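Local coordinates for cysteine hydrolase (Staphylococcus aureus, PDB 6KUA), which probably hydrolyses nicotinamide to nicotinic acid and ammonia, as a nicotinamidase of the isochorismatase-like cysteine hydrolase family, at residues Y107-R120 / I136-Y150. Sequence-based numbering, arbitrary orientation.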
loop_
_atom_site.group_PDB
_atom_site.type_symbol
_atom_site.label_atom_id
_atom_site.label_comp_id
_atom_site.label_asym_id
_atom_site.label_seq_id
_atom_site.Cartn_x
_atom_site.Cartn_y
_atom_site.Cartn_z
ATOM N N TYR A 107 7.374 11.661 5.801
ATOM C CA TYR A 107 8.664 11.237 6.344
ATOM C C TYR A 107 9.115 9.915 5.726
ATOM O O TYR A 107 10.297 9.745 5.401
ATOM C CB TYR A 107 8.587 11.082 7.863
ATOM C CG TYR A 107 7.975 12.247 8.627
ATOM C CD1 TYR A 107 8.531 13.516 8.576
ATOM C CD2 TYR A 107 6.852 12.053 9.426
ATOM C CE1 TYR A 107 7.966 14.578 9.289
ATOM C CE2 TYR A 107 6.285 13.091 10.147
ATOM C CZ TYR A 107 6.849 14.348 10.079
ATOM O OH TYR A 107 6.276 15.374 10.795
ATOM N N ASP A 108 8.186 8.960 5.584
ATOM C CA ASP A 108 8.494 7.612 5.113
ATOM C C ASP A 108 8.824 7.641 3.625
ATOM O O ASP A 108 7.976 7.986 2.801
ATOM C CB ASP A 108 7.296 6.702 5.397
ATOM C CG ASP A 108 7.426 5.292 4.802
ATOM O OD1 ASP A 108 8.472 4.916 4.208
ATOM O OD2 ASP A 108 6.438 4.536 4.949
ATOM N N SER A 109 10.040 7.219 3.285
ATOM C CA SER A 109 10.521 7.254 1.905
ATOM C C SER A 109 9.730 6.340 0.971
ATOM O O SER A 109 9.806 6.514 -0.253
ATOM C CB SER A 109 11.997 6.853 1.876
ATOM O OG SER A 109 12.813 7.802 2.563
ATOM N N PHE A 110 8.991 5.368 1.510
ATOM C CA PHE A 110 8.206 4.453 0.690
ATOM C C PHE A 110 6.772 4.928 0.459
ATOM O O PHE A 110 6.096 4.394 -0.427
ATOM C CB PHE A 110 8.154 3.064 1.330
ATOM C CG PHE A 110 9.482 2.352 1.368
ATOM C CD1 PHE A 110 10.412 2.628 2.366
ATOM C CD2 PHE A 110 9.799 1.399 0.407
ATOM C CE1 PHE A 110 11.642 1.949 2.412
ATOM C CE2 PHE A 110 11.033 0.721 0.438
ATOM C CZ PHE A 110 11.950 1.000 1.440
ATOM N N PHE A 111 6.286 5.899 1.232
ATOM C CA PHE A 111 4.882 6.281 1.137
ATOM C C PHE A 111 4.629 7.116 -0.108
ATOM O O PHE A 111 5.285 8.136 -0.325
ATOM C CB PHE A 111 4.439 7.044 2.379
ATOM C CG PHE A 111 2.971 7.325 2.386
ATOM C CD1 PHE A 111 2.070 6.328 2.720
ATOM C CD2 PHE A 111 2.486 8.562 1.989
ATOM C CE1 PHE A 111 0.708 6.573 2.699
ATOM C CE2 PHE A 111 1.118 8.810 1.963
ATOM C CZ PHE A 111 0.239 7.822 2.317
ATOM N N GLY A 112 3.686 6.675 -0.935
ATOM C CA GLY A 112 3.343 7.400 -2.146
ATOM C C GLY A 112 4.460 7.531 -3.164
ATOM O O GLY A 112 4.388 8.394 -4.041
ATOM N N THR A 113 5.493 6.698 -3.081
ATOM C CA THR A 113 6.612 6.725 -4.010
ATOM C C THR A 113 6.750 5.375 -4.704
ATOM O O THR A 113 6.161 4.381 -4.272
ATOM C CB THR A 113 7.932 7.058 -3.297
ATOM O OG1 THR A 113 8.354 5.895 -2.569
ATOM C CG2 THR A 113 7.769 8.290 -2.353
ATOM N N PRO A 114 7.499 5.311 -5.799
ATOM C CA PRO A 114 7.745 4.017 -6.443
ATOM C C PRO A 114 8.971 3.283 -5.893
ATOM O O PRO A 114 9.498 2.383 -6.557
ATOM C CB PRO A 114 7.953 4.404 -7.907
ATOM C CG PRO A 114 8.582 5.772 -7.826
ATOM C CD PRO A 114 7.979 6.441 -6.620
ATOM N N LEU A 115 9.435 3.651 -4.697
ATOM C CA LEU A 115 10.703 3.112 -4.199
ATOM C C LEU A 115 10.679 1.588 -4.131
ATOM O O LEU A 115 11.591 0.922 -4.626
ATOM C CB LEU A 115 11.032 3.707 -2.832
ATOM C CG LEU A 115 12.332 3.172 -2.212
ATOM C CD1 LEU A 115 13.538 3.514 -3.106
ATOM C CD2 LEU A 115 12.509 3.735 -0.792
ATOM N N ASP A 116 9.641 1.013 -3.524
ATOM C CA ASP A 116 9.593 -0.441 -3.383
ATOM C C ASP A 116 9.639 -1.119 -4.749
ATOM O O ASP A 116 10.402 -2.077 -4.959
ATOM C CB ASP A 116 8.338 -0.843 -2.600
ATOM C CG ASP A 116 8.171 -2.353 -2.460
ATOM O OD1 ASP A 116 9.183 -3.063 -2.243
ATOM O OD2 ASP A 116 7.007 -2.831 -2.542
ATOM N N SER A 117 8.845 -0.620 -5.702
ATOM C CA SER A 117 8.826 -1.253 -7.017
ATOM C C SER A 117 10.162 -1.095 -7.738
ATOM O O SER A 117 10.587 -2.011 -8.451
ATOM C CB SER A 117 7.693 -0.680 -7.868
ATOM O OG SER A 117 8.093 0.569 -8.385
ATOM N N LEU A 118 10.837 0.045 -7.549
ATOM C CA LEU A 118 12.163 0.235 -8.127
ATOM C C LEU A 118 13.174 -0.752 -7.558
ATOM O O LEU A 118 13.996 -1.300 -8.300
ATOM C CB LEU A 118 12.640 1.659 -7.881
ATOM C CG LEU A 118 11.960 2.737 -8.732
ATOM C CD1 LEU A 118 12.298 4.128 -8.182
ATOM C CD2 LEU A 118 12.373 2.617 -10.203
ATOM N N LEU A 119 13.155 -0.958 -6.238
ATOM C CA LEU A 119 14.040 -1.935 -5.612
ATOM C C LEU A 119 13.748 -3.351 -6.105
ATOM O O LEU A 119 14.676 -4.118 -6.404
ATOM C CB LEU A 119 13.893 -1.864 -4.093
ATOM C CG LEU A 119 14.238 -0.539 -3.418
ATOM C CD1 LEU A 119 13.689 -0.482 -1.969
ATOM C CD2 LEU A 119 15.740 -0.330 -3.444
ATOM N N ARG A 120 12.463 -3.719 -6.185
ATOM C CA ARG A 120 12.090 -5.064 -6.625
ATOM C C ARG A 120 12.500 -5.320 -8.075
ATOM O O ARG A 120 12.967 -6.419 -8.397
ATOM C CB ARG A 120 10.592 -5.279 -6.470
ATOM C CG ARG A 120 10.094 -5.374 -5.031
ATOM C CD ARG A 120 8.595 -5.730 -5.002
ATOM N NE ARG A 120 8.000 -5.484 -3.686
ATOM C CZ ARG A 120 6.937 -6.125 -3.210
ATOM N NH1 ARG A 120 6.338 -7.061 -3.933
ATOM N NH2 ARG A 120 6.487 -5.844 -1.996
ATOM N N ILE A 136 12.931 10.146 12.967
ATOM C CA ILE A 136 11.788 10.593 12.165
ATOM C C ILE A 136 11.844 9.938 10.781
ATOM O O ILE A 136 11.337 8.828 10.597
ATOM C CB ILE A 136 11.721 12.134 12.081
ATOM C CG1 ILE A 136 11.929 12.728 13.482
ATOM C CG2 ILE A 136 10.372 12.597 11.517
ATOM C CD1 ILE A 136 11.839 14.215 13.572
ATOM N N CYS A 137 12.445 10.612 9.787
ATOM C CA CYS A 137 12.415 10.095 8.415
ATOM C C CYS A 137 13.135 8.760 8.283
ATOM O O CYS A 137 12.671 7.865 7.564
ATOM C CB CYS A 137 13.022 11.116 7.456
ATOM S SG CYS A 137 11.973 12.564 7.315
ATOM N N VAL A 138 14.288 8.619 8.935
ATOM C CA VAL A 138 14.992 7.342 8.927
ATOM C C VAL A 138 14.127 6.255 9.561
ATOM O O VAL A 138 13.960 5.158 9.007
ATOM C CB VAL A 138 16.336 7.493 9.652
ATOM C CG1 VAL A 138 17.011 6.152 9.791
ATOM C CG2 VAL A 138 17.221 8.526 8.914
ATOM N N LEU A 139 13.563 6.550 10.737
ATOM C CA LEU A 139 12.740 5.575 11.453
ATOM C C LEU A 139 11.533 5.154 10.621
ATOM O O LEU A 139 11.260 3.960 10.458
ATOM C CB LEU A 139 12.278 6.170 12.796
ATOM C CG LEU A 139 11.122 5.432 13.493
ATOM C CD1 LEU A 139 11.627 4.153 14.120
ATOM C CD2 LEU A 139 10.416 6.307 14.561
ATOM N N HIS A 140 10.787 6.134 10.097
ATOM C CA HIS A 140 9.612 5.817 9.290
ATOM C C HIS A 140 9.999 5.026 8.045
ATOM O O HIS A 140 9.291 4.091 7.649
ATOM C CB HIS A 140 8.869 7.098 8.903
ATOM C CG HIS A 140 8.165 7.769 10.048
ATOM N ND1 HIS A 140 6.967 8.432 9.894
ATOM C CD2 HIS A 140 8.500 7.904 11.358
ATOM C CE1 HIS A 140 6.590 8.944 11.055
ATOM N NE2 HIS A 140 7.497 8.634 11.961
ATOM N N THR A 141 11.098 5.414 7.394
ATOM C CA THR A 141 11.585 4.653 6.250
ATOM C C THR A 141 11.971 3.239 6.665
ATOM O O THR A 141 11.615 2.274 5.984
ATOM C CB THR A 141 12.772 5.379 5.609
ATOM O OG1 THR A 141 12.334 6.649 5.115
ATOM C CG2 THR A 141 13.382 4.558 4.454
ATOM N N ALA A 142 12.673 3.097 7.801
ATOM C CA ALA A 142 13.105 1.772 8.256
ATOM C C ALA A 142 11.919 0.862 8.561
ATOM O O ALA A 142 11.954 -0.337 8.258
ATOM C CB ALA A 142 14.001 1.903 9.493
ATOM N N ILE A 143 10.850 1.418 9.140
ATOM C CA ILE A 143 9.673 0.622 9.484
ATOM C C ILE A 143 8.989 0.089 8.230
ATOM O O ILE A 143 8.596 -1.081 8.176
ATOM C CB ILE A 143 8.697 1.448 10.342
ATOM C CG1 ILE A 143 9.290 1.662 11.731
ATOM C CG2 ILE A 143 7.334 0.738 10.417
ATOM C CD1 ILE A 143 8.652 2.775 12.481
ATOM N N SER A 144 8.856 0.924 7.196
ATOM C CA SER A 144 8.288 0.437 5.944
ATOM C C SER A 144 9.188 -0.601 5.280
ATOM O O SER A 144 8.690 -1.583 4.720
ATOM C CB SER A 144 8.036 1.599 4.987
ATOM O OG SER A 144 6.754 2.140 5.253
ATOM N N ALA A 145 10.507 -0.367 5.278
ATOM C CA ALA A 145 11.430 -1.366 4.758
ATOM C C ALA A 145 11.236 -2.683 5.484
ATOM O O ALA A 145 11.194 -3.753 4.858
ATOM C CB ALA A 145 12.885 -0.886 4.890
ATOM N N TYR A 146 11.071 -2.609 6.807
ATOM C CA TYR A 146 10.858 -3.797 7.613
ATOM C C TYR A 146 9.577 -4.509 7.207
ATOM O O TYR A 146 9.604 -5.699 6.867
ATOM C CB TYR A 146 10.846 -3.411 9.096
ATOM C CG TYR A 146 10.336 -4.493 9.995
ATOM C CD1 TYR A 146 11.162 -5.551 10.396
ATOM C CD2 TYR A 146 9.023 -4.478 10.442
ATOM C CE1 TYR A 146 10.679 -6.563 11.226
ATOM C CE2 TYR A 146 8.540 -5.484 11.262
ATOM C CZ TYR A 146 9.365 -6.514 11.651
ATOM O OH TYR A 146 8.848 -7.492 12.475
ATOM N N ASN A 147 8.449 -3.792 7.191
ATOM C CA ASN A 147 7.181 -4.420 6.804
ATOM C C ASN A 147 7.251 -5.020 5.409
ATOM O O ASN A 147 6.670 -6.077 5.153
ATOM C CB ASN A 147 6.031 -3.410 6.868
ATOM C CG ASN A 147 5.695 -2.990 8.294
ATOM O OD1 ASN A 147 6.113 -3.636 9.250
ATOM N ND2 ASN A 147 4.941 -1.907 8.435
ATOM N N LEU A 148 7.942 -4.358 4.485
ATOM C CA LEU A 148 8.024 -4.866 3.128
ATOM C C LEU A 148 9.026 -6.024 2.995
ATOM O O LEU A 148 9.216 -6.547 1.897
ATOM C CB LEU A 148 8.364 -3.711 2.178
ATOM C CG LEU A 148 7.254 -2.646 2.041
ATOM C CD1 LEU A 148 7.808 -1.347 1.526
ATOM C CD2 LEU A 148 6.110 -3.127 1.134
ATOM N N GLY A 149 9.654 -6.444 4.084
ATOM C CA GLY A 149 10.473 -7.642 4.050
ATOM C C GLY A 149 11.895 -7.440 3.582
ATOM O O GLY A 149 12.531 -8.405 3.174
ATOM N N TYR A 150 12.407 -6.211 3.605
ATOM C CA TYR A 150 13.806 -5.959 3.300
ATOM C C TYR A 150 14.675 -6.248 4.507
ATOM O O TYR A 150 14.280 -5.988 5.647
ATOM C CB TYR A 150 14.013 -4.505 2.881
ATOM C CG TYR A 150 13.423 -4.213 1.552
ATOM C CD1 TYR A 150 14.122 -4.504 0.393
ATOM C CD2 TYR A 150 12.147 -3.675 1.445
ATOM C CE1 TYR A 150 13.579 -4.269 -0.834
ATOM C CE2 TYR A 150 11.589 -3.412 0.212
ATOM C CZ TYR A 150 12.311 -3.703 -0.926
ATOM O OH TYR A 150 11.766 -3.457 -2.158
HETATM O O HOH W 1 5.725 9.082 7.324
HETATM O O HOH W 2 6.147 4.341 7.710
#
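In the isochorismatase-like alpha/beta fold, Asp108, Ser109 and Phe110 in the loop after strand 99-104 lie along helix 137-147, and the contact runs on to helix 115-121, at Asp116, Leu119 and Arg120; both segments rest on strand 4-9. Thr141 OG1 takes part in three hydrogen bonds. Thr141 OG1 accepts from Ser109 N (3.0 Å, N-H...O 159°) and from Ser109 OG (2.8 Å), while giving its own proton to Cys137 O one helical turn back. These bonds fix the buried hydroxyl, and the methyl of the same residue, Thr141 CG2, meets Phe110 CE1.

With chi1 at 173° the Asp108 carboxylate swings away from its own N and reaches Ser144. Asp108 OD2 accepts from Ser144 OG, although the modelled 2.4 Å separation is doubtfully short, and Asp108 OD1 closes an Asx turn with Phe110 N at 2.8 Å. A water joins OD2 to His140 O.

Apolar contacts flank this network. Ile136 CG2 sits over one face of the Tyr107 ring, 3.7 Å from its centroid, while the edge of that ring points toward the face of the His140 ring in an offset edge-to-face pair with planes at 87°. The Tyr107 side chain lies about 6 Å from the bound zinc ion. Tyr107 OH and His140 NE2 hydrogen-bond to Ser177 O and His173 NE2 of a second subunit. Phe110 is packed between Leu115 CD2, over the centre of one face, and Leu148 CD1, 3.6 Å from Phe110 CD2.

Beyond Gly149, which closes the helix in a Schellman motif, Tyr150 OH donates to Asp116 OD1 (2.6 Å), nearly along the C-O axis. The same oxygen receives Arg120 NE in a salt bridge; two donors would be expected to stabilise the ionised carboxylate. Arg120 NH2 salt-bridges Asp116 OD2 of a fourth subunit, so Arg120 couples this end of the contact to the tetramer interface.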